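Local atomic coordinates of periplasmic binding protein (Xylanimonas cellulosilytica, PDB entry 4MX8), a protein that probably binds a small solute, perhaps an iron-siderophore or related complex, outside the cytoplasmic membrane and delivers it to a transporter for uptake. Residues Ala15-Thr20 against Val42-Gln47; Gly69-Ser74 against Gly91-Ala96; Lys173-Glu178 against Leu310-Arg315. All coordinates share one frame; numbering follows the deposited sequence.

Contact 1. Residues Ala15-Thr20 against Val42-Gln47; sequences ATASYT and VPVDPQ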
loop_
_atom_site.group_PDB
_atom_site.type_symbol
_atom_site.label_atom_id
_atom_site.label_comp_id
_atom_site.label_asym_id
_atom_site.label_seq_id
_atom_site.Cartn_x
_atom_site.Cartn_y
_atom_site.Cartn_z
ATOM N N ALA A 15 -21.376 6.861 21.619
ATOM C CA ALA A 15 -20.025 7.286 22.001
ATOM C C ALA A 15 -19.169 7.892 20.875
ATOM O O ALA A 15 -19.521 7.842 19.700
ATOM C CB ALA A 15 -19.274 6.114 22.661
ATOM N N THR A 16 -18.039 8.474 21.263
ATOM C CA THR A 16 -16.990 8.811 20.316
ATOM C C THR A 16 -15.683 8.132 20.723
ATOM O O THR A 16 -15.548 7.646 21.841
ATOM C CB THR A 16 -16.773 10.343 20.163
ATOM O OG1 THR A 16 -16.249 10.905 21.378
ATOM C CG2 THR A 16 -18.068 11.026 19.803
ATOM N N ALA A 17 -14.737 8.089 19.794
ATOM C CA ALA A 17 -13.417 7.532 20.026
ATOM C C ALA A 17 -12.412 8.599 19.627
ATOM O O ALA A 17 -12.539 9.210 18.563
ATOM C CB ALA A 17 -13.211 6.288 19.191
ATOM N N SER A 18 -11.423 8.828 20.483
ATOM C CA SER A 18 -10.447 9.881 20.259
ATOM C C SER A 18 -9.287 9.363 19.426
ATOM O O SER A 18 -8.692 8.334 19.753
ATOM C CB SER A 18 -9.927 10.360 21.595
ATOM O OG SER A 18 -9.869 11.764 21.605
ATOM N N TYR A 19 -8.974 10.057 18.335
ATOM C CA TYR A 19 -7.848 9.646 17.484
ATOM C C TYR A 19 -6.785 10.743 17.402
ATOM O O TYR A 19 -7.068 11.865 16.948
ATOM C CB TYR A 19 -8.301 9.244 16.080
ATOM C CG TYR A 19 -7.175 8.618 15.284
ATOM C CD1 TYR A 19 -6.716 7.341 15.587
ATOM C CD2 TYR A 19 -6.569 9.292 14.242
ATOM C CE1 TYR A 19 -5.682 6.758 14.875
ATOM C CE2 TYR A 19 -5.534 8.715 13.523
ATOM C CZ TYR A 19 -5.089 7.445 13.844
ATOM O OH TYR A 19 -4.058 6.848 13.137
ATOM N N THR A 20 -5.572 10.412 17.859
ATOM C CA THR A 20 -4.487 11.384 17.923
ATOM C C THR A 20 -3.253 10.869 17.216
ATOM O O THR A 20 -2.754 9.787 17.518
ATOM C CB THR A 20 -4.117 11.743 19.353
ATOM O OG1 THR A 20 -5.229 12.400 19.975
ATOM C CG2 THR A 20 -2.934 12.686 19.359
ATOM N N VAL A 42 -13.862 10.836 16.604
ATOM C CA VAL A 42 -14.546 9.994 15.630
ATOM C C VAL A 42 -15.769 9.362 16.261
ATOM O O VAL A 42 -15.679 8.797 17.345
ATOM C CB VAL A 42 -13.658 8.811 15.253
ATOM C CG1 VAL A 42 -14.278 8.024 14.120
ATOM C CG2 VAL A 42 -12.302 9.288 14.872
ATOM N N PRO A 43 -16.915 9.420 15.578
ATOM C CA PRO A 43 -18.098 8.741 16.117
ATOM C C PRO A 43 -17.969 7.214 16.026
ATOM O O PRO A 43 -17.503 6.698 15.007
ATOM C CB PRO A 43 -19.220 9.239 15.202
ATOM C CG PRO A 43 -18.544 9.539 13.916
ATOM C CD PRO A 43 -17.197 10.101 14.302
ATOM N N VAL A 44 -18.372 6.506 17.080
ATOM C CA VAL A 44 -18.419 5.039 17.058
ATOM C C VAL A 44 -19.675 4.527 16.348
ATOM O O VAL A 44 -20.743 5.121 16.478
ATOM C CB VAL A 44 -18.391 4.467 18.470
ATOM C CG1 VAL A 44 -18.448 2.968 18.421
ATOM C CG2 VAL A 44 -17.148 4.929 19.199
ATOM N N ASP A 45 -19.544 3.423 15.616
ATOM C CA ASP A 45 -20.613 2.894 14.764
ATOM C C ASP A 45 -21.127 3.958 13.791
ATOM O O ASP A 45 -22.326 4.246 13.785
ATOM C CB ASP A 45 -21.770 2.338 15.611
ATOM C CG ASP A 45 -22.743 1.452 14.806
ATOM O OD1 ASP A 45 -22.376 1.004 13.696
ATOM O OD2 ASP A 45 -23.875 1.190 15.296
ATOM N N PRO A 46 -20.228 4.545 12.968
ATOM C CA PRO A 46 -20.695 5.603 12.068
ATOM C C PRO A 46 -21.543 5.044 10.926
ATOM O O PRO A 46 -21.341 3.907 10.480
ATOM C CB PRO A 46 -19.393 6.207 11.539
ATOM C CG PRO A 46 -18.429 5.044 11.537
ATOM C CD PRO A 46 -18.788 4.276 12.790
ATOM N N GLN A 47 -22.476 5.861 10.447
ATOM C CA GLN A 47 -23.525 5.399 9.545
ATOM C C GLN A 47 -23.323 5.803 8.059
ATOM O O GLN A 47 -23.974 5.251 7.159
ATOM C CB GLN A 47 -24.864 5.889 10.103
ATOM C CG GLN A 47 -25.974 4.829 10.225
ATOM C CD GLN A 47 -25.557 3.566 10.977
ATOM O OE1 GLN A 47 -24.635 3.591 11.795
ATOM N NE2 GLN A 47 -26.240 2.448 10.695
#
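Val-44 CG2 touches the methyls of both Ala-15 and Ala-17. With CG1 anti to the backbone N (chi1 180°), CG2 stands beside that nitrogen and comes to 4.2 Å from Ala-15 CB. The same CG2 lies 4.2 Å from Ala-17 CB, so one methyl faces two alanines two positions apart, passing the backbone of Thr-16 between them. Val-42 CG2 touches Tyr-19 CB at 4.2 Å. Only the root of the tyrosine takes part: its CG is anti to the backbone N (chi1 -171°), which carries the ring off from Val-42-Gln-47 to meet the ring of Phe-147 on helix 137-152, at about 35° between planes.

The backbone identifies the element as the open end of the antiparallel beta hairpin formed by strands 16-24 and 35-43. Ala-17 and Val-42 are a hydrogen-bonded pair, joined by Ala-17 N to Val-42 O at 2.7 Å and Val-42 N to Ala-17 O at 2.9 Å. Their side chains share a sheet face, and helix 137-152 packs there, with Lys-150 on Ala-17 and Phe-147 on Val-42. One step on, Thr-16 and Pro-43 form a non-hydrogen-bonded pair whose CA atoms are 4.3 Å apart; their side chains diverge, Pro-43 heading for Pro-127. Beyond the ladder, Val-44 N donates to Ala-15 O at 3.2 Å. The extended backbone persists through Val-44 and turns at Asp-45, whose phi and psi are both positive.

Contact 2. Residues Gly69-Ser74 against Gly91-Ala96; sequences GAPLDS and GTLFEA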
loop_
_atom_site.group_PDB
_atom_site.type_symbol
_atom_site.label_atom_id
_atom_site.label_comp_id
_atom_site.label_asym_id
_atom_site.label_seq_id
_atom_site.Cartn_x
_atom_site.Cartn_y
_atom_site.Cartn_z
ATOM N N GLY A 69 -19.210 6.628 0.412
ATOM C CA GLY A 69 -18.668 7.501 -0.606
ATOM C C GLY A 69 -17.179 7.244 -0.762
ATOM O O GLY A 69 -16.484 6.957 0.219
ATOM N N ALA A 70 -16.692 7.372 -1.997
ATOM C CA ALA A 70 -15.332 6.990 -2.343
ATOM C C ALA A 70 -15.012 7.504 -3.733
ATOM O O ALA A 70 -15.918 7.740 -4.546
ATOM C CB ALA A 70 -15.193 5.470 -2.311
ATOM N N PRO A 71 -13.718 7.674 -4.021
ATOM C CA PRO A 71 -13.319 7.948 -5.404
ATOM C C PRO A 71 -13.587 6.707 -6.255
ATOM O O PRO A 71 -12.681 5.885 -6.420
ATOM C CB PRO A 71 -11.816 8.192 -5.285
ATOM C CG PRO A 71 -11.419 7.511 -4.002
ATOM C CD PRO A 71 -12.576 7.679 -3.096
ATOM N N LEU A 72 -14.808 6.573 -6.775
ATOM C CA LEU A 72 -15.258 5.308 -7.366
ATOM C C LEU A 72 -14.380 4.815 -8.501
ATOM O O LEU A 72 -14.112 3.614 -8.595
ATOM C CB LEU A 72 -16.713 5.402 -7.823
ATOM C CG LEU A 72 -17.628 5.788 -6.673
ATOM C CD1 LEU A 72 -18.936 6.224 -7.202
ATOM C CD2 LEU A 72 -17.814 4.633 -5.717
ATOM N N ASP A 73 -13.921 5.738 -9.345
ATOM C CA ASP A 73 -13.140 5.366 -10.524
ATOM C C ASP A 73 -11.797 4.750 -10.156
ATOM O O ASP A 73 -11.083 4.273 -11.038
ATOM C CB ASP A 73 -12.897 6.571 -11.444
ATOM C CG ASP A 73 -14.172 7.130 -12.046
ATOM O OD1 ASP A 73 -15.102 6.337 -12.336
ATOM O OD2 ASP A 73 -14.226 8.371 -12.241
ATOM N N SER A 74 -11.456 4.769 -8.866
ATOM C CA SER A 74 -10.162 4.275 -8.374
ATOM C C SER A 74 -10.270 3.022 -7.506
ATOM O O SER A 74 -9.259 2.409 -7.175
ATOM C CB SER A 74 -9.431 5.353 -7.556
ATOM O OG SER A 74 -9.458 6.612 -8.199
ATOM N N GLY A 91 -14.698 12.070 -5.287
ATOM C CA GLY A 91 -13.552 12.741 -5.879
ATOM C C GLY A 91 -12.619 11.778 -6.586
ATOM O O GLY A 91 -13.077 10.918 -7.339
ATOM N N THR A 92 -11.316 11.942 -6.359
ATOM C CA THR A 92 -10.304 10.990 -6.829
ATOM C C THR A 92 -9.354 10.713 -5.670
ATOM O O THR A 92 -9.580 11.196 -4.565
ATOM C CB THR A 92 -9.476 11.554 -7.963
ATOM O OG1 THR A 92 -8.675 12.617 -7.438
ATOM C CG2 THR A 92 -10.368 12.064 -9.091
ATOM N N LEU A 93 -8.284 9.963 -5.920
ATOM C CA LEU A 93 -7.345 9.606 -4.854
ATOM C C LEU A 93 -6.616 10.829 -4.302
ATOM O O LEU A 93 -6.002 10.754 -3.247
ATOM C CB LEU A 93 -6.307 8.611 -5.364
ATOM C CG LEU A 93 -6.834 7.243 -5.796
ATOM C CD1 LEU A 93 -5.718 6.386 -6.370
ATOM C CD2 LEU A 93 -7.500 6.567 -4.613
ATOM N N PHE A 94 -6.696 11.944 -5.028
ATOM C CA PHE A 94 -5.908 13.135 -4.744
ATOM C C PHE A 94 -6.760 14.353 -4.410
ATOM O O PHE A 94 -6.245 15.362 -3.908
ATOM C CB PHE A 94 -5.102 13.527 -5.973
ATOM C CG PHE A 94 -4.030 12.566 -6.346
ATOM C CD1 PHE A 94 -2.860 12.492 -5.625
ATOM C CD2 PHE A 94 -4.164 11.776 -7.462
ATOM C CE1 PHE A 94 -1.849 11.615 -6.003
ATOM C CE2 PHE A 94 -3.154 10.904 -7.847
ATOM C CZ PHE A 94 -1.998 10.822 -7.121
ATOM N N GLU A 95 -8.045 14.285 -4.730
ATOM C CA GLU A 95 -8.861 15.484 -4.757
ATOM C C GLU A 95 -10.285 15.199 -4.322
ATOM O O GLU A 95 -10.863 14.171 -4.682
ATOM C CB GLU A 95 -8.853 16.052 -6.175
ATOM C CG GLU A 95 -9.265 17.503 -6.265
ATOM C CD GLU A 95 -9.051 18.088 -7.648
ATOM O OE1 GLU A 95 -8.748 17.309 -8.584
ATOM O OE2 GLU A 95 -9.190 19.329 -7.794
ATOM N N ALA A 96 -10.865 16.116 -3.557
ATOM C CA ALA A 96 -12.219 15.921 -3.044
ATOM C C ALA A 96 -13.254 16.836 -3.704
ATOM O O ALA A 96 -12.996 18.019 -3.920
ATOM C CB ALA A 96 -12.225 16.124 -1.535
HETATM O O HOH W 1 -12.396 8.507 -9.080
HETATM O O HOH W 2 -7.321 9.016 -8.335
#
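Pro-71 and Leu-93 bring together two turns that follow the neighbouring parallel strands 67-70 and 87-89: an inverse gamma turn centred on Pro-71, and an ST turn in which Thr-92 OG1 accepts from Phe-94 N at 3.2 Å. No direct hydrogen bond links the two segments.

Apolar contact comes first. The proline ring and the leucine side chain cross at about a right angle, with Pro-71 CG 4.1 Å from Leu-93 CD2. Pro-71 CB sits against the backbone of Thr-92, while Met-54 of helix 54-62 touches the same proline. Leu-93 also packs on Ser-74, placing CD2 3.7 Å from Ser-74 CB. Its CG lies beside the backbone N (chi1 -64°), and the branched end is thereby brought nearer than its CB direction would suggest.

A CA-H...O contact adds a weakly directional element, Pro-71 CA to Gly-91 O at 3.6 Å, with 129° at the hydrogen.

Water supplies the polar links. One molecule donates to Gly-91 O and accepts weakly from Asp-73 N. The second bridges Ser-74 OG, at 3.2 Å from the water O, to Leu-93 N, whose N-H it accepts at 2.8 Å.

Contact 3. Residues Lys173-Glu178 against Leu310-Arg315; sequences KAAVTE and LQVAAR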
loop_
_atom_site.group_PDB
_atom_site.type_symbol
_atom_site.label_atom_id
_atom_site.label_comp_id
_atom_site.label_asym_id
_atom_site.label_seq_id
_atom_site.Cartn_x
_atom_site.Cartn_y
_atom_site.Cartn_z
ATOM N N LYS A 173 7.372 -15.438 5.044
ATOM C CA LYS A 173 8.770 -15.299 5.481
ATOM C C LYS A 173 9.487 -16.657 5.515
ATOM O O LYS A 173 10.636 -16.783 5.076
ATOM C CB LYS A 173 8.860 -14.610 6.845
ATOM C CG LYS A 173 8.568 -13.128 6.823
ATOM C CD LYS A 173 8.453 -12.559 8.234
ATOM C CE LYS A 173 9.766 -12.651 8.962
ATOM N NZ LYS A 173 9.633 -12.341 10.410
ATOM N N ALA A 174 8.801 -17.675 6.023
ATOM C CA ALA A 174 9.352 -19.019 5.992
ATOM C C ALA A 174 9.620 -19.468 4.540
ATOM O O ALA A 174 10.702 -19.963 4.238
ATOM C CB ALA A 174 8.444 -19.965 6.694
ATOM N N ALA A 175 8.655 -19.266 3.642
ATOM C CA ALA A 175 8.831 -19.620 2.233
ATOM C C ALA A 175 10.038 -18.925 1.592
ATOM O O ALA A 175 10.808 -19.557 0.866
ATOM C CB ALA A 175 7.581 -19.319 1.460
ATOM N N VAL A 176 10.186 -17.629 1.868
ATOM C CA VAL A 176 11.302 -16.828 1.369
ATOM C C VAL A 176 12.662 -17.325 1.888
ATOM O O VAL A 176 13.643 -17.430 1.121
ATOM C CB VAL A 176 11.092 -15.349 1.744
ATOM C CG1 VAL A 176 12.308 -14.499 1.425
ATOM C CG2 VAL A 176 9.895 -14.826 1.030
ATOM N N THR A 177 12.703 -17.614 3.189
ATOM C CA THR A 177 13.881 -18.169 3.836
ATOM C C THR A 177 14.267 -19.500 3.218
ATOM O O THR A 177 15.450 -19.798 3.048
ATOM C CB THR A 177 13.638 -18.382 5.331
ATOM O OG1 THR A 177 13.801 -17.141 6.024
ATOM C CG2 THR A 177 14.605 -19.398 5.896
ATOM N N GLU A 178 13.266 -20.301 2.867
ATOM C CA GLU A 178 13.522 -21.648 2.374
ATOM C C GLU A 178 14.009 -21.611 0.930
ATOM O O GLU A 178 14.784 -22.475 0.505
ATOM C CB GLU A 178 12.282 -22.531 2.531
ATOM C CG GLU A 178 12.588 -23.946 2.983
ATOM C CD GLU A 178 13.243 -24.000 4.369
ATOM O OE1 GLU A 178 12.823 -23.236 5.285
ATOM O OE2 GLU A 178 14.188 -24.812 4.538
ATOM N N LEU A 310 4.289 -15.914 -1.503
ATOM C CA LEU A 310 4.291 -17.385 -1.433
ATOM C C LEU A 310 4.559 -18.097 -2.760
ATOM O O LEU A 310 4.774 -19.303 -2.778
ATOM C CB LEU A 310 3.010 -17.919 -0.781
ATOM C CG LEU A 310 2.940 -17.908 0.753
ATOM C CD1 LEU A 310 1.526 -18.089 1.264
ATOM C CD2 LEU A 310 3.842 -18.954 1.342
ATOM N N GLN A 311 4.558 -17.355 -3.862
ATOM C CA GLN A 311 4.931 -17.915 -5.157
ATOM C C GLN A 311 6.339 -18.501 -5.171
ATOM O O GLN A 311 6.577 -19.425 -5.938
ATOM C CB GLN A 311 4.858 -16.868 -6.264
ATOM C CG GLN A 311 3.497 -16.257 -6.530
ATOM C CD GLN A 311 3.560 -15.121 -7.562
ATOM O OE1 GLN A 311 3.473 -15.357 -8.780
ATOM N NE2 GLN A 311 3.718 -13.886 -7.076
ATOM N N VAL A 312 7.281 -17.971 -4.371
ATOM C CA VAL A 312 8.648 -18.539 -4.393
ATOM C C VAL A 312 8.654 -20.013 -4.079
ATOM O O VAL A 312 9.508 -20.750 -4.568
ATOM C CB VAL A 312 9.646 -17.920 -3.402
ATOM C CG1 VAL A 312 10.360 -16.770 -4.021
ATOM C CG2 VAL A 312 8.978 -17.553 -2.091
ATOM N N ALA A 313 7.708 -20.434 -3.248
ATOM C CA ALA A 313 7.614 -21.826 -2.851
ATOM C C ALA A 313 7.473 -22.723 -4.067
ATOM O O ALA A 313 7.938 -23.865 -4.066
ATOM C CB ALA A 313 6.453 -22.028 -1.916
ATOM N N ALA A 314 6.855 -22.193 -5.117
ATOM C CA ALA A 314 6.512 -23.011 -6.273
ATOM C C ALA A 314 7.591 -23.092 -7.362
ATOM O O ALA A 314 7.495 -23.934 -8.253
ATOM C CB ALA A 314 5.214 -22.544 -6.862
ATOM N N ARG A 315 8.610 -22.240 -7.289
ATOM C CA ARG A 315 9.613 -22.149 -8.358
ATOM C C ARG A 315 10.811 -23.090 -8.192
ATOM O O ARG A 315 11.057 -23.608 -7.106
ATOM C CB ARG A 315 10.111 -20.710 -8.495
ATOM C CG ARG A 315 9.014 -19.712 -8.682
ATOM C CD ARG A 315 8.272 -19.952 -9.977
ATOM N NE ARG A 315 7.339 -18.858 -10.218
ATOM C CZ ARG A 315 7.676 -17.710 -10.802
ATOM N NH1 ARG A 315 8.917 -17.518 -11.219
ATOM N NH2 ARG A 315 6.774 -16.756 -10.967
#
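The flat group at this contact is the peptide joining Ala-175 to Val-176, and the CG2 methyl of Val-312 sits almost squarely over one of its faces. The evidence is the near equality of three distances: Val-312 CG2 is 4.0 Å from Ala-175 O, 4.1 Å from Ala-175 C and 4.1 Å from Val-176 N. The peptide's other face is turned from segment 310-315. Val-312 presents this methyl because chi1, -90°, sets CG2 between its backbone N and carbonyl carbon. Beside the peptide the same atom reaches Val-176 CG2 at 4.2 Å.

Ala-175 CB is directed toward 310-315 and touches Leu-310 CD2, Val-312 CG2 and Ala-313 CB. Leu-310 CD2 is its nearest partner at 3.8 Å, although the leucine's CB leaves the backbone in the other direction and only the end of the chain turns back. Ala-313 CB adds a marginal touch at 4.5 Å. The side-chain to side-chain contacts are apolar; no hydrogen bond crosses between the segments.

Residues 310-314 have helical backbone angles, with bonds from Ala-313, Ala-314 and Arg-315 to the residue three before each. Leu-310, Val-312 and Ala-313, just after helix 299-309, rest on the last turns of helix 155-179, while Val-312 also touches Trp-246 and Trp-248 of strand 246-251 and Leu-285 of strand 284-287.

From the N terminus, contact 1 closes first, pairing the two hairpin strands across 21 intervening residues. The chain then runs through helix 54-62 into strand 67-70, and contact 2 closes a loop of 16 residues, joining the turns that follow parallel strands 67-70 and 87-89. Contact 3 spans 131 residues, bringing the C-terminal segment back to helix 155-179 after the four-stranded mixed sheet has been completed. The three loops follow in series; none nests or crosses. Contacts 1 and 2 have centres about 23 Å apart, whereas contact 3 lies across the chain's centre from both, about 41 and 36 Å between centres, consistent with the two-lobed build of solute-binding proteins.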